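Local coordinates for protein tonb-dependent siderophore receptor (Acinetobacter baumannii, PDB 5FP1) that probably mediates iron uptake across the outer membrane by binding ferric siderophores, possibly including ferric enterobactin, as a TonB-dependent receptor, at residues G69-G73 with R84-R88; G75-N81 with Y299-N303; N187-G191 with E704-S709; Y256-R262 with P397-F402. One frame throughout, in Å; residues are numbered along the deposited sequence.

How the contacts relate
Contacts 1 and 2 begin in the plug and contacts 3 and 4 lie wholly in the barrel. Contact 1, the most central, is a partly buried antiparallel ladder within the plug. The loop that leaves it enters contact 2, meeting the inner face of strand 284-304; Arg84 and Asn79 touch between the two. Contact 2 is buried and relies on ring faces and bridging waters. Contacts 3 and 4 are partly buried and include exposed residues: contact 3 joins strand ends with two direct hydrogen bonds, while contact 4, farthest from the centre, holds two loops by side-chain to backbone bonds and aromatic packing. Contacts 2 and 4 touch where Thr302 meets residues 257-262.

Contact 1: G69-G73 with R84-R88; sequences GITLG and RPFIR
The carbonyl oxygen Phe86 O is met by two groups of the facing segment: Thr71 N, 3.2 Å away with an N-H...O angle of 145°, and, as a weaker CA-H...O contact, Ile70 CA, also 3.2 Å from Phe86 O. The return bond of this antiparallel hydrogen-bonded pair is tighter: Phe86 N reaches Thr71 O at 2.7 Å and nearly straight (169°). Next comes Leu72 with Pro85, a non-hydrogen-bonded pair in which the missing proline N-H costs the ladder nothing, and then Gly73 N bonds to Arg84 O at 2.8 Å. Water continues the ladder at both ends, joining Gly73 O to Arg84 N and, weakly on the carbonyl side, Gly69 O to Arg88 N.

Ile70 supplies the apolar part. CG2 stands opposite its backbone N with CG1 beside it (chi1 -57°), which turns CG2 to Pro85 CB at 4.1 Å and CD1 to Ile87 CG1 at 3.9 Å. Gly73 lets the Phe86 ring close in, with CE1 4.0 Å from Gly73 CA. The Arg84 guanidinium goes on to a salt bridge with Glu93. The arrangement is an antiparallel ladder in the small sheet of strands 71-72, 85-87 and 90-91 in the TonB-dependent receptor plug.

Contact 2: G75-N81 with Y299-N303; sequences GEGGNPN and YVWTN
Asn81 lays the ND2 end of its carboxamide over the five-membered ring of Trp301, the planes 13° apart, with Asn81 ND2 3.4 Å from Trp301 CD1. The other end of the same amide meets a second ring: Asn81 OD1 sits over one face of Tyr299, toward the rim, 4.2 Å from Tyr299 CD2, the planes here diverging by 33°. OD1 is also bonded to Gln265, which helps fix the rotation of the amide. Both rings leave strand 284-304 with CG between the backbone N and the carbonyl carbon (chi1 65° for Trp301), and both reach toward the loop.

The phenol approaches Pro80 with its oxygen, Tyr299 OH lying 3.3 Å from Pro80 CA, while the far rim of the indole meets the backbone edge-on, Gly75 O being 3.4 Å from Trp301 CH2. Two waters complete the junction. One accepts from Trp301 NE1 (2.9 Å) and is hydrogen-bonded to Asn79 O (2.7 Å); the other links Tyr299 OH, 2.9 Å away, with Glu76 O. Tyr299 OH has a further partner in Trp501.

Residues 75-81 and 299-303 are thus joined by amide-on-ring packing and water bridges, while Gln265 and Tyr701 give the loop direct bonds to the barrel. The plug of such receptors is thought to rearrange during transport, and water-mediated links could be exchanged as it does.

Contact 3: N187-G191 with E704-S709; sequences NEKAG and EAEGRS
In Lys189 the chain sets off opposite the backbone N (chi1 -175°) and stays extended to its end, which carries its ammonium to the carbonyl oxygen of Glu704. Glu706 starts differently, with CG between the backbone N and the carbonyl carbon (chi1 70°), and then runs straight, which places OE1 within reach of the water bound to Ala190 N. The lysine bond is short, Lys189 NZ to Glu704 O measuring 2.7 Å, and NZ stands 37° out of the carbonyl plane. The last methylene comes along with it, Lys189 CE being 3.4 Å from Glu704 O. The ammonium is shared with Asp231 in a salt bridge, whereas the Glu704 carboxylate is directed elsewhere, OE2 accepting from Gly254 N.

This is a join between parts of the barrel distant in sequence: residues 187-191 carry the chain out of strand 177-188, and residues 704-709 lead into 709-717, the last strand, which pairs with the first barrel strand, 149-157, and so closes the cylinder. Since the last strand ends at the C-terminus, periplasmic in this family, the junction probably lies at the extracellular end of the wall.

Ala190 is held through both backbone polar groups. Gly707 N donates to Ala190 O at 2.8 Å, coming from above the carbonyl plane. Ala190 N gives to a water at 2.9 Å, and that water donates in turn to Glu706 OE1 at 2.8 Å. The Ala190 methyl fits against the facing chain, with CB 3.6 Å from Gly707 O and 3.8 Å from Ser709 CB.

Contact 4: Y256-R262 with P397-F402; sequences YYGWKDR and PTQKPF
The two loop backbones draw together in the same chain direction, the CA atoms of Tyr257 and Pro397 standing 7.0 Å apart and those of Asp261 and Phe402 only 5.5 Å. Across the wider part Gln399 reaches over, bent at chi2 (-66°), and its amide bonds to the backbone through both ends. Gln399 NE2 donates to Gly258 O at 3.0 Å, practically straight at 177°, while Gln399 OE1 receives Lys260 N at 2.8 Å. A water adds a second donor to OE1 and ties it to Asp261 N and Lys400 O.

At the narrow end the roles are reversed: Asp261 OD2 accepts Phe402 N at 2.8 Å, on the lone pair directed away from its other oxygen. Phe402 packs against two side chains, by its edge and by its face. The edge meets the face of Trp259 in a T-shaped stack, the planes at 89° and the centroids of the Phe402 ring and the Trp259 six-membered ring 5.2 Å apart. Arg262 CG lies over the centre of the Phe402 face, 3.5 Å from the ring centroid in a CH-pi contact, while its guanidinium continues to His318 O.

Trp259 NE1 makes a weak bond to Lys400 O. The contact joins the loop entering strand 264-279 to the one following the Cys383-Cys391 disulfide, long strand-connecting loops probably at the extracellular mouth of a TonB-dependent receptor barrel.

Contact 1: G69-G73 with R84-R88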
loop_
_atom_site.group_PDB
_atom_site.type_symbol
_atom_site.label_atom_id
_atom_site.label_comp_id
_atom_site.label_asym_id
_atom_site.label_seq_id
_atom_site.Cartn_x
_atom_site.Cartn_y
_atom_site.Cartn_z
ATOM N N GLY A 69 -11.634 2.240 -4.716
ATOM C CA GLY A 69 -11.081 1.345 -5.720
ATOM C C GLY A 69 -9.682 0.843 -5.371
ATOM O O GLY A 69 -9.127 0.036 -6.108
ATOM N N ILE A 70 -9.098 1.318 -4.275
ATOM C CA ILE A 70 -7.822 0.747 -3.834
ATOM C C ILE A 70 -8.305 -0.418 -2.996
ATOM O O ILE A 70 -9.081 -0.235 -2.068
ATOM C CB ILE A 70 -6.970 1.708 -3.002
ATOM C CG1 ILE A 70 -6.697 3.000 -3.768
ATOM C CG2 ILE A 70 -5.662 1.051 -2.592
ATOM C CD1 ILE A 70 -6.324 2.802 -5.205
ATOM N N THR A 71 -7.981 -1.629 -3.408
ATOM C CA THR A 71 -8.390 -2.780 -2.647
ATOM C C THR A 71 -7.138 -3.367 -1.998
ATOM O O THR A 71 -6.056 -3.314 -2.569
ATOM C CB THR A 71 -9.079 -3.782 -3.599
ATOM O OG1 THR A 71 -10.211 -3.130 -4.231
ATOM C CG2 THR A 71 -9.561 -4.985 -2.868
ATOM N N LEU A 72 -7.299 -3.948 -0.821
ATOM C CA LEU A 72 -6.194 -4.546 -0.076
ATOM C C LEU A 72 -6.146 -6.056 -0.267
ATOM O O LEU A 72 -7.178 -6.740 -0.248
ATOM C CB LEU A 72 -6.329 -4.286 1.411
ATOM C CG LEU A 72 -6.428 -2.834 1.812
ATOM C CD1 LEU A 72 -6.634 -2.678 3.318
ATOM C CD2 LEU A 72 -5.193 -2.103 1.316
ATOM N N GLY A 73 -4.941 -6.558 -0.484
ATOM C CA GLY A 73 -4.723 -7.992 -0.647
ATOM C C GLY A 73 -4.246 -8.628 0.638
ATOM O O GLY A 73 -3.766 -7.943 1.579
ATOM N N ARG A 84 -0.718 -4.647 1.017
ATOM C CA ARG A 84 -0.769 -5.144 -0.379
ATOM C C ARG A 84 -1.816 -4.385 -1.193
ATOM O O ARG A 84 -2.885 -4.914 -1.491
ATOM C CB ARG A 84 -1.114 -6.642 -0.418
ATOM C CG ARG A 84 -0.195 -7.580 0.348
ATOM C CD ARG A 84 -0.509 -9.051 0.027
ATOM N NE ARG A 84 -0.175 -9.288 -1.382
ATOM C CZ ARG A 84 -0.976 -9.837 -2.295
ATOM N NH1 ARG A 84 -2.137 -10.384 -1.968
ATOM N NH2 ARG A 84 -0.570 -9.904 -3.546
ATOM N N PRO A 85 -1.534 -3.138 -1.543
ATOM C CA PRO A 85 -2.592 -2.359 -2.198
ATOM C C PRO A 85 -2.686 -2.667 -3.683
ATOM O O PRO A 85 -1.669 -2.682 -4.383
ATOM C CB PRO A 85 -2.154 -0.918 -2.003
ATOM C CG PRO A 85 -0.973 -0.965 -1.066
ATOM C CD PRO A 85 -0.365 -2.317 -1.231
ATOM N N PHE A 86 -3.916 -2.852 -4.158
ATOM C CA PHE A 86 -4.203 -2.954 -5.574
ATOM C C PHE A 86 -4.753 -1.619 -6.094
ATOM O O PHE A 86 -5.643 -1.026 -5.467
ATOM C CB PHE A 86 -5.209 -4.094 -5.803
ATOM C CG PHE A 86 -4.595 -5.438 -5.739
ATOM C CD1 PHE A 86 -4.195 -5.981 -4.517
ATOM C CD2 PHE A 86 -4.368 -6.164 -6.894
ATOM C CE1 PHE A 86 -3.604 -7.236 -4.458
ATOM C CE2 PHE A 86 -3.795 -7.428 -6.838
ATOM C CZ PHE A 86 -3.413 -7.964 -5.622
ATOM N N ILE A 87 -4.191 -1.145 -7.198
ATOM C CA ILE A 87 -4.589 0.102 -7.813
ATOM C C ILE A 87 -5.014 -0.202 -9.243
ATOM O O ILE A 87 -4.262 -0.822 -10.031
ATOM C CB ILE A 87 -3.462 1.139 -7.802
ATOM C CG1 ILE A 87 -2.937 1.343 -6.376
ATOM C CG2 ILE A 87 -3.947 2.469 -8.334
ATOM C CD1 ILE A 87 -1.694 2.215 -6.341
ATOM N N ARG A 88 -6.239 0.188 -9.555
ATOM C CA ARG A 88 -6.871 -0.145 -10.839
ATOM C C ARG A 88 -6.708 -1.621 -11.220
ATOM O O ARG A 88 -6.506 -1.954 -12.390
ATOM C CB ARG A 88 -6.329 0.761 -11.948
ATOM C CG ARG A 88 -6.711 2.228 -11.801
ATOM C CD ARG A 88 -6.237 3.039 -13.018
ATOM N NE ARG A 88 -6.631 4.446 -12.917
ATOM C CZ ARG A 88 -6.328 5.385 -13.807
ATOM N NH1 ARG A 88 -5.610 5.097 -14.875
ATOM N NH2 ARG A 88 -6.715 6.623 -13.601
HETATM O O HOH W 1 -8.362 1.655 -8.331
HETATM O O HOH W 2 -3.202 -5.176 2.301
#

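Contact 2: G75-N81 with Y299-N303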
loop_
_atom_site.group_PDB
_atom_site.type_symbol
_atom_site.label_atom_id
_atom_site.label_comp_id
_atom_site.label_asym_id
_atom_site.label_seq_id
_atom_site.Cartn_x
_atom_site.Cartn_y
_atom_site.Cartn_z
ATOM N N GLY A 75 -2.301 -12.102 2.754
ATOM C CA GLY A 75 -1.183 -13.022 2.707
ATOM C C GLY A 75 -1.558 -14.484 2.672
ATOM O O GLY A 75 -2.703 -14.855 2.884
ATOM N N GLU A 76 -0.576 -15.329 2.396
ATOM C CA GLU A 76 -0.787 -16.774 2.483
ATOM C C GLU A 76 0.545 -17.472 2.699
ATOM O O GLU A 76 1.428 -16.917 3.342
ATOM C CB GLU A 76 -1.514 -17.326 1.263
ATOM C CG GLU A 76 -2.429 -18.500 1.603
ATOM C CD GLU A 76 -2.075 -19.758 0.812
ATOM O OE1 GLU A 76 -1.054 -20.394 1.151
ATOM O OE2 GLU A 76 -2.809 -20.114 -0.141
ATOM N N GLY A 77 0.672 -18.717 2.254
ATOM C CA GLY A 77 1.863 -19.483 2.536
ATOM C C GLY A 77 3.098 -18.975 1.821
ATOM O O GLY A 77 4.205 -19.071 2.356
ATOM N N GLY A 78 2.900 -18.424 0.629
ATOM C CA GLY A 78 3.987 -17.967 -0.216
ATOM C C GLY A 78 4.075 -16.477 -0.429
ATOM O O GLY A 78 4.799 -16.014 -1.306
ATOM N N ASN A 79 3.322 -15.694 0.351
ATOM C CA ASN A 79 3.467 -14.250 0.289
ATOM C C ASN A 79 3.096 -13.577 1.589
ATOM O O ASN A 79 2.154 -14.009 2.245
ATOM C CB ASN A 79 2.648 -13.678 -0.852
ATOM C CG ASN A 79 1.162 -13.760 -0.607
ATOM O OD1 ASN A 79 0.582 -14.841 -0.573
ATOM N ND2 ASN A 79 0.524 -12.593 -0.503
ATOM N N PRO A 80 3.842 -12.527 1.973
ATOM C CA PRO A 80 3.676 -11.950 3.308
ATOM C C PRO A 80 2.368 -11.211 3.477
ATOM O O PRO A 80 1.695 -10.854 2.490
ATOM C CB PRO A 80 4.873 -11.004 3.443
ATOM C CG PRO A 80 5.204 -10.628 2.029
ATOM C CD PRO A 80 4.925 -11.872 1.225
ATOM N N ASN A 81 2.000 -11.010 4.739
ATOM C CA ASN A 81 0.681 -10.500 5.102
ATOM C C ASN A 81 0.715 -9.007 5.448
ATOM O O ASN A 81 0.000 -8.570 6.346
ATOM C CB ASN A 81 0.162 -11.264 6.317
ATOM C CG ASN A 81 1.032 -11.039 7.564
ATOM O OD1 ASN A 81 2.134 -10.485 7.480
ATOM N ND2 ASN A 81 0.516 -11.437 8.734
ATOM N N TYR A 299 7.166 -13.739 11.525
ATOM C CA TYR A 299 5.774 -13.996 11.774
ATOM C C TYR A 299 5.333 -15.446 11.649
ATOM O O TYR A 299 5.914 -16.253 10.896
ATOM C CB TYR A 299 4.881 -13.117 10.892
ATOM C CG TYR A 299 4.895 -13.440 9.420
ATOM C CD1 TYR A 299 4.210 -14.538 8.911
ATOM C CD2 TYR A 299 5.561 -12.619 8.524
ATOM C CE1 TYR A 299 4.196 -14.815 7.553
ATOM C CE2 TYR A 299 5.571 -12.903 7.164
ATOM C CZ TYR A 299 4.889 -14.000 6.680
ATOM O OH TYR A 299 4.937 -14.273 5.323
ATOM N N VAL A 300 4.293 -15.737 12.413
ATOM C CA VAL A 300 3.501 -16.967 12.334
ATOM C C VAL A 300 2.041 -16.566 12.477
ATOM O O VAL A 300 1.663 -15.917 13.465
ATOM C CB VAL A 300 3.837 -17.949 13.487
ATOM C CG1 VAL A 300 2.814 -19.080 13.534
ATOM C CG2 VAL A 300 5.235 -18.508 13.304
ATOM N N TRP A 301 1.214 -16.884 11.497
ATOM C CA TRP A 301 -0.207 -16.565 11.582
ATOM C C TRP A 301 -1.055 -17.693 10.997
ATOM O O TRP A 301 -0.534 -18.614 10.327
ATOM C CB TRP A 301 -0.561 -15.189 10.963
ATOM C CG TRP A 301 -0.347 -15.122 9.553
ATOM C CD1 TRP A 301 0.830 -14.795 8.911
ATOM C CD2 TRP A 301 -1.298 -15.427 8.513
ATOM N NE1 TRP A 301 0.661 -14.901 7.554
ATOM C CE2 TRP A 301 -0.632 -15.274 7.283
ATOM C CE3 TRP A 301 -2.638 -15.834 8.509
ATOM C CZ2 TRP A 301 -1.270 -15.499 6.049
ATOM C CZ3 TRP A 301 -3.268 -16.044 7.293
ATOM C CH2 TRP A 301 -2.582 -15.896 6.083
ATOM N N THR A 302 -2.352 -17.624 11.273
ATOM C CA THR A 302 -3.253 -18.726 10.989
ATOM C C THR A 302 -4.138 -18.492 9.794
ATOM O O THR A 302 -4.900 -17.517 9.745
ATOM C CB THR A 302 -4.158 -19.025 12.203
ATOM O OG1 THR A 302 -3.344 -19.419 13.306
ATOM C CG2 THR A 302 -5.134 -20.122 11.867
ATOM N N ASN A 303 -4.068 -19.424 8.848
ATOM C CA ASN A 303 -5.063 -19.546 7.781
ATOM C C ASN A 303 -6.224 -20.409 8.339
ATOM O O ASN A 303 -6.001 -21.548 8.766
ATOM C CB ASN A 303 -4.386 -20.170 6.553
ATOM C CG ASN A 303 -5.354 -20.601 5.439
ATOM O OD1 ASN A 303 -6.560 -20.809 5.637
ATOM N ND2 ASN A 303 -4.784 -20.819 4.267
HETATM O O HOH W 3 3.994 -16.980 4.630
HETATM O O HOH W 4 1.789 -14.620 4.901
#

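Contact 3: N187-G191 with E704-S709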
loop_
_atom_site.group_PDB
_atom_site.type_symbol
_atom_site.label_atom_id
_atom_site.label_comp_id
_atom_site.label_asym_id
_atom_site.label_seq_id
_atom_site.Cartn_x
_atom_site.Cartn_y
_atom_site.Cartn_z
ATOM N N ASN A 187 -3.420 -1.357 20.408
ATOM C CA ASN A 187 -4.852 -1.571 20.302
ATOM C C ASN A 187 -5.152 -3.036 20.050
ATOM O O ASN A 187 -4.338 -3.757 19.452
ATOM C CB ASN A 187 -5.487 -0.697 19.197
ATOM C CG ASN A 187 -5.207 -1.209 17.784
ATOM O OD1 ASN A 187 -4.124 -0.987 17.241
ATOM N ND2 ASN A 187 -6.196 -1.849 17.173
ATOM N N GLU A 188 -6.317 -3.469 20.505
ATOM C CA GLU A 188 -6.891 -4.738 20.083
ATOM C C GLU A 188 -7.736 -4.454 18.868
ATOM O O GLU A 188 -8.304 -3.375 18.752
ATOM C CB GLU A 188 -7.778 -5.330 21.173
ATOM C CG GLU A 188 -7.018 -5.688 22.421
ATOM C CD GLU A 188 -7.953 -6.111 23.545
ATOM O OE1 GLU A 188 -9.171 -6.319 23.298
ATOM O OE2 GLU A 188 -7.444 -6.237 24.665
ATOM N N LYS A 189 -7.822 -5.416 17.952
ATOM C CA LYS A 189 -8.680 -5.255 16.793
ATOM C C LYS A 189 -10.113 -5.066 17.295
ATOM O O LYS A 189 -10.638 -5.889 18.058
ATOM C CB LYS A 189 -8.596 -6.460 15.871
ATOM C CG LYS A 189 -9.386 -6.275 14.599
ATOM C CD LYS A 189 -9.331 -7.525 13.736
ATOM C CE LYS A 189 -10.099 -7.320 12.426
ATOM N NZ LYS A 189 -10.299 -8.597 11.683
ATOM N N ALA A 190 -10.756 -4.007 16.837
ATOM C CA ALA A 190 -12.052 -3.614 17.396
ATOM C C ALA A 190 -13.123 -4.646 17.091
ATOM O O ALA A 190 -13.278 -5.086 15.935
ATOM C CB ALA A 190 -12.473 -2.263 16.820
ATOM N N GLY A 191 -13.830 -5.067 18.133
ATOM C CA GLY A 191 -14.934 -6.013 17.993
ATOM C C GLY A 191 -14.514 -7.460 17.959
ATOM O O GLY A 191 -15.353 -8.362 17.919
ATOM N N GLU A 704 -11.809 -10.032 7.762
ATOM C CA GLU A 704 -12.855 -9.179 8.297
ATOM C C GLU A 704 -12.346 -7.800 8.696
ATOM O O GLU A 704 -11.284 -7.638 9.305
ATOM C CB GLU A 704 -13.540 -9.892 9.490
ATOM C CG GLU A 704 -14.858 -9.286 9.954
ATOM C CD GLU A 704 -15.505 -10.100 11.084
ATOM O OE1 GLU A 704 -15.142 -11.288 11.269
ATOM O OE2 GLU A 704 -16.369 -9.550 11.788
ATOM N N ALA A 705 -13.114 -6.767 8.354
ATOM C CA ALA A 705 -12.803 -5.424 8.814
ATOM C C ALA A 705 -13.086 -5.312 10.302
ATOM O O ALA A 705 -13.833 -6.101 10.876
ATOM C CB ALA A 705 -13.628 -4.396 8.046
ATOM N N GLU A 706 -12.436 -4.351 10.932
ATOM C CA GLU A 706 -12.650 -4.064 12.330
ATOM C C GLU A 706 -14.110 -3.637 12.568
ATOM O O GLU A 706 -14.749 -3.062 11.675
ATOM C CB GLU A 706 -11.747 -2.903 12.739
ATOM C CG GLU A 706 -12.223 -1.623 12.099
ATOM C CD GLU A 706 -11.323 -0.427 12.328
ATOM O OE1 GLU A 706 -10.290 -0.576 13.035
ATOM O OE2 GLU A 706 -11.680 0.666 11.808
ATOM N N GLY A 707 -14.624 -3.968 13.756
ATOM C CA GLY A 707 -15.956 -3.548 14.223
ATOM C C GLY A 707 -16.004 -2.086 14.658
ATOM O O GLY A 707 -15.053 -1.337 14.483
ATOM N N ARG A 708 -17.138 -1.668 15.214
ATOM C CA ARG A 708 -17.275 -0.294 15.712
ATOM C C ARG A 708 -16.262 0.010 16.803
ATOM O O ARG A 708 -15.983 -0.816 17.679
ATOM C CB ARG A 708 -18.698 -0.068 16.255
ATOM C CG ARG A 708 -18.952 1.363 16.728
ATOM C CD ARG A 708 -20.431 1.664 16.746
ATOM N NE ARG A 708 -21.133 0.803 17.679
ATOM C CZ ARG A 708 -22.411 0.451 17.563
ATOM N NH1 ARG A 708 -23.154 0.869 16.540
ATOM N NH2 ARG A 708 -22.943 -0.340 18.478
ATOM N N SER A 709 -15.698 1.208 16.771
ATOM C CA SER A 709 -14.813 1.645 17.832
ATOM C C SER A 709 -15.008 3.147 18.061
ATOM O O SER A 709 -15.592 3.825 17.234
ATOM C CB SER A 709 -13.345 1.371 17.492
ATOM O OG SER A 709 -12.917 2.189 16.410
HETATM O O HOH W 5 -9.449 -1.972 15.300
#

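Contact 4: Y256-R262 with P397-F402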
loop_
_atom_site.group_PDB
_atom_site.type_symbol
_atom_site.label_atom_id
_atom_site.label_comp_id
_atom_site.label_asym_id
_atom_site.label_seq_id
_atom_site.Cartn_x
_atom_site.Cartn_y
_atom_site.Cartn_z
ATOM N N TYR A 256 -12.318 -14.967 15.998
ATOM C CA TYR A 256 -10.878 -15.081 15.720
ATOM C C TYR A 256 -10.421 -16.518 15.700
ATOM O O TYR A 256 -10.563 -17.221 16.706
ATOM C CB TYR A 256 -10.091 -14.329 16.784
ATOM C CG TYR A 256 -8.587 -14.335 16.636
ATOM C CD1 TYR A 256 -7.951 -13.653 15.601
ATOM C CD2 TYR A 256 -7.783 -14.991 17.570
ATOM C CE1 TYR A 256 -6.567 -13.634 15.507
ATOM C CE2 TYR A 256 -6.415 -14.975 17.485
ATOM C CZ TYR A 256 -5.794 -14.288 16.456
ATOM O OH TYR A 256 -4.406 -14.293 16.394
ATOM N N TYR A 257 -9.859 -16.947 14.572
ATOM C CA TYR A 257 -9.363 -18.298 14.406
ATOM C C TYR A 257 -7.870 -18.462 14.537
ATOM O O TYR A 257 -7.335 -19.560 14.316
ATOM C CB TYR A 257 -9.831 -18.860 13.053
ATOM C CG TYR A 257 -11.306 -18.992 12.953
ATOM C CD1 TYR A 257 -12.011 -19.783 13.852
ATOM C CD2 TYR A 257 -12.042 -18.268 12.002
ATOM C CE1 TYR A 257 -13.389 -19.897 13.776
ATOM C CE2 TYR A 257 -13.414 -18.391 11.915
ATOM C CZ TYR A 257 -14.087 -19.191 12.816
ATOM O OH TYR A 257 -15.454 -19.282 12.758
ATOM N N GLY A 258 -7.177 -17.397 14.929
ATOM C CA GLY A 258 -5.772 -17.497 15.213
ATOM C C GLY A 258 -5.499 -18.233 16.526
ATOM O O GLY A 258 -6.415 -18.533 17.293
ATOM N N TRP A 259 -4.234 -18.509 16.765
ATOM C CA TRP A 259 -3.793 -19.326 17.888
ATOM C C TRP A 259 -2.807 -18.476 18.676
ATOM O O TRP A 259 -1.620 -18.415 18.355
ATOM C CB TRP A 259 -3.169 -20.589 17.342
ATOM C CG TRP A 259 -2.878 -21.675 18.308
ATOM C CD1 TRP A 259 -2.934 -21.626 19.681
ATOM C CD2 TRP A 259 -2.467 -22.986 17.968
ATOM N NE1 TRP A 259 -2.602 -22.856 20.209
ATOM C CE2 TRP A 259 -2.308 -23.709 19.180
ATOM C CE3 TRP A 259 -2.261 -23.648 16.755
ATOM C CZ2 TRP A 259 -1.927 -25.049 19.203
ATOM C CZ3 TRP A 259 -1.890 -24.983 16.781
ATOM C CH2 TRP A 259 -1.717 -25.671 18.008
ATOM N N LYS A 260 -3.309 -17.793 19.699
ATOM C CA LYS A 260 -2.545 -16.732 20.311
ATOM C C LYS A 260 -1.283 -17.174 21.001
ATOM O O LYS A 260 -0.300 -16.412 21.015
ATOM C CB LYS A 260 -3.413 -15.869 21.227
ATOM C CG LYS A 260 -4.448 -15.105 20.424
ATOM C CD LYS A 260 -5.283 -14.202 21.289
ATOM C CE LYS A 260 -4.556 -12.942 21.647
ATOM N NZ LYS A 260 -5.557 -11.948 22.068
ATOM N N ASP A 261 -1.269 -18.398 21.527
ATOM C CA ASP A 261 -0.077 -18.933 22.175
ATOM C C ASP A 261 0.991 -19.333 21.158
ATOM O O ASP A 261 2.128 -19.583 21.542
ATOM C CB ASP A 261 -0.425 -20.153 23.039
ATOM C CG ASP A 261 0.641 -20.446 24.111
ATOM O OD1 ASP A 261 1.112 -19.493 24.735
ATOM O OD2 ASP A 261 1.033 -21.614 24.289
ATOM N N ARG A 262 0.612 -19.459 19.880
ATOM C CA ARG A 262 1.549 -19.863 18.814
ATOM C C ARG A 262 1.958 -18.689 17.896
ATOM O O ARG A 262 3.121 -18.556 17.504
ATOM C CB ARG A 262 0.899 -20.918 17.945
ATOM C CG ARG A 262 1.829 -21.536 16.922
ATOM C CD ARG A 262 1.086 -22.344 15.894
ATOM N NE ARG A 262 0.271 -21.530 14.999
ATOM C CZ ARG A 262 -0.489 -22.008 14.016
ATOM N NH1 ARG A 262 -0.582 -23.316 13.800
ATOM N NH2 ARG A 262 -1.157 -21.171 13.233
ATOM N N PRO A 397 -14.792 -20.366 19.140
ATOM C CA PRO A 397 -13.459 -20.886 19.433
ATOM C C PRO A 397 -12.925 -20.388 20.766
ATOM O O PRO A 397 -13.165 -19.239 21.130
ATOM C CB PRO A 397 -12.583 -20.320 18.293
ATOM C CG PRO A 397 -13.358 -19.170 17.737
ATOM C CD PRO A 397 -14.811 -19.526 17.924
ATOM N N THR A 398 -12.185 -21.237 21.473
ATOM C CA THR A 398 -11.521 -20.810 22.681
ATOM C C THR A 398 -10.017 -20.947 22.537
ATOM O O THR A 398 -9.530 -21.880 21.889
ATOM C CB THR A 398 -12.017 -21.632 23.901
ATOM O OG1 THR A 398 -11.723 -23.006 23.692
ATOM C CG2 THR A 398 -13.514 -21.485 24.067
ATOM N N GLN A 399 -9.267 -20.037 23.157
ATOM C CA GLN A 399 -7.807 -20.036 23.044
ATOM C C GLN A 399 -7.175 -21.101 23.924
ATOM O O GLN A 399 -7.514 -21.224 25.104
ATOM C CB GLN A 399 -7.259 -18.652 23.400
ATOM C CG GLN A 399 -7.591 -17.614 22.340
ATOM C CD GLN A 399 -6.885 -17.930 21.027
ATOM O OE1 GLN A 399 -5.750 -18.399 21.026
ATOM N NE2 GLN A 399 -7.574 -17.732 19.917
ATOM N N LYS A 400 -6.255 -21.860 23.341
ATOM C CA LYS A 400 -5.570 -22.990 23.987
ATOM C C LYS A 400 -4.063 -22.889 23.867
ATOM O O LYS A 400 -3.551 -22.164 23.014
ATOM C CB LYS A 400 -5.969 -24.296 23.314
ATOM C CG LYS A 400 -7.452 -24.636 23.347
ATOM C CD LYS A 400 -7.910 -25.042 24.742
ATOM C CE LYS A 400 -9.394 -25.372 24.734
ATOM N NZ LYS A 400 -9.943 -25.580 26.107
ATOM N N PRO A 401 -3.330 -23.641 24.701
ATOM C CA PRO A 401 -1.873 -23.658 24.591
ATOM C C PRO A 401 -1.325 -24.249 23.291
ATOM O O PRO A 401 -1.921 -25.120 22.664
ATOM C CB PRO A 401 -1.410 -24.513 25.809
ATOM C CG PRO A 401 -2.577 -24.542 26.744
ATOM C CD PRO A 401 -3.820 -24.353 25.911
ATOM N N PHE A 402 -0.162 -23.762 22.897
ATOM C CA PHE A 402 0.581 -24.351 21.806
ATOM C C PHE A 402 1.652 -25.206 22.449
ATOM O O PHE A 402 2.472 -24.684 23.186
ATOM C CB PHE A 402 1.211 -23.240 20.938
ATOM C CG PHE A 402 2.169 -23.733 19.890
ATOM C CD1 PHE A 402 1.729 -24.544 18.848
ATOM C CD2 PHE A 402 3.516 -23.367 19.924
ATOM C CE1 PHE A 402 2.611 -24.989 17.873
ATOM C CE2 PHE A 402 4.406 -23.814 18.955
ATOM C CZ PHE A 402 3.954 -24.628 17.922
HETATM O O HOH W 6 -3.863 -19.593 22.365
#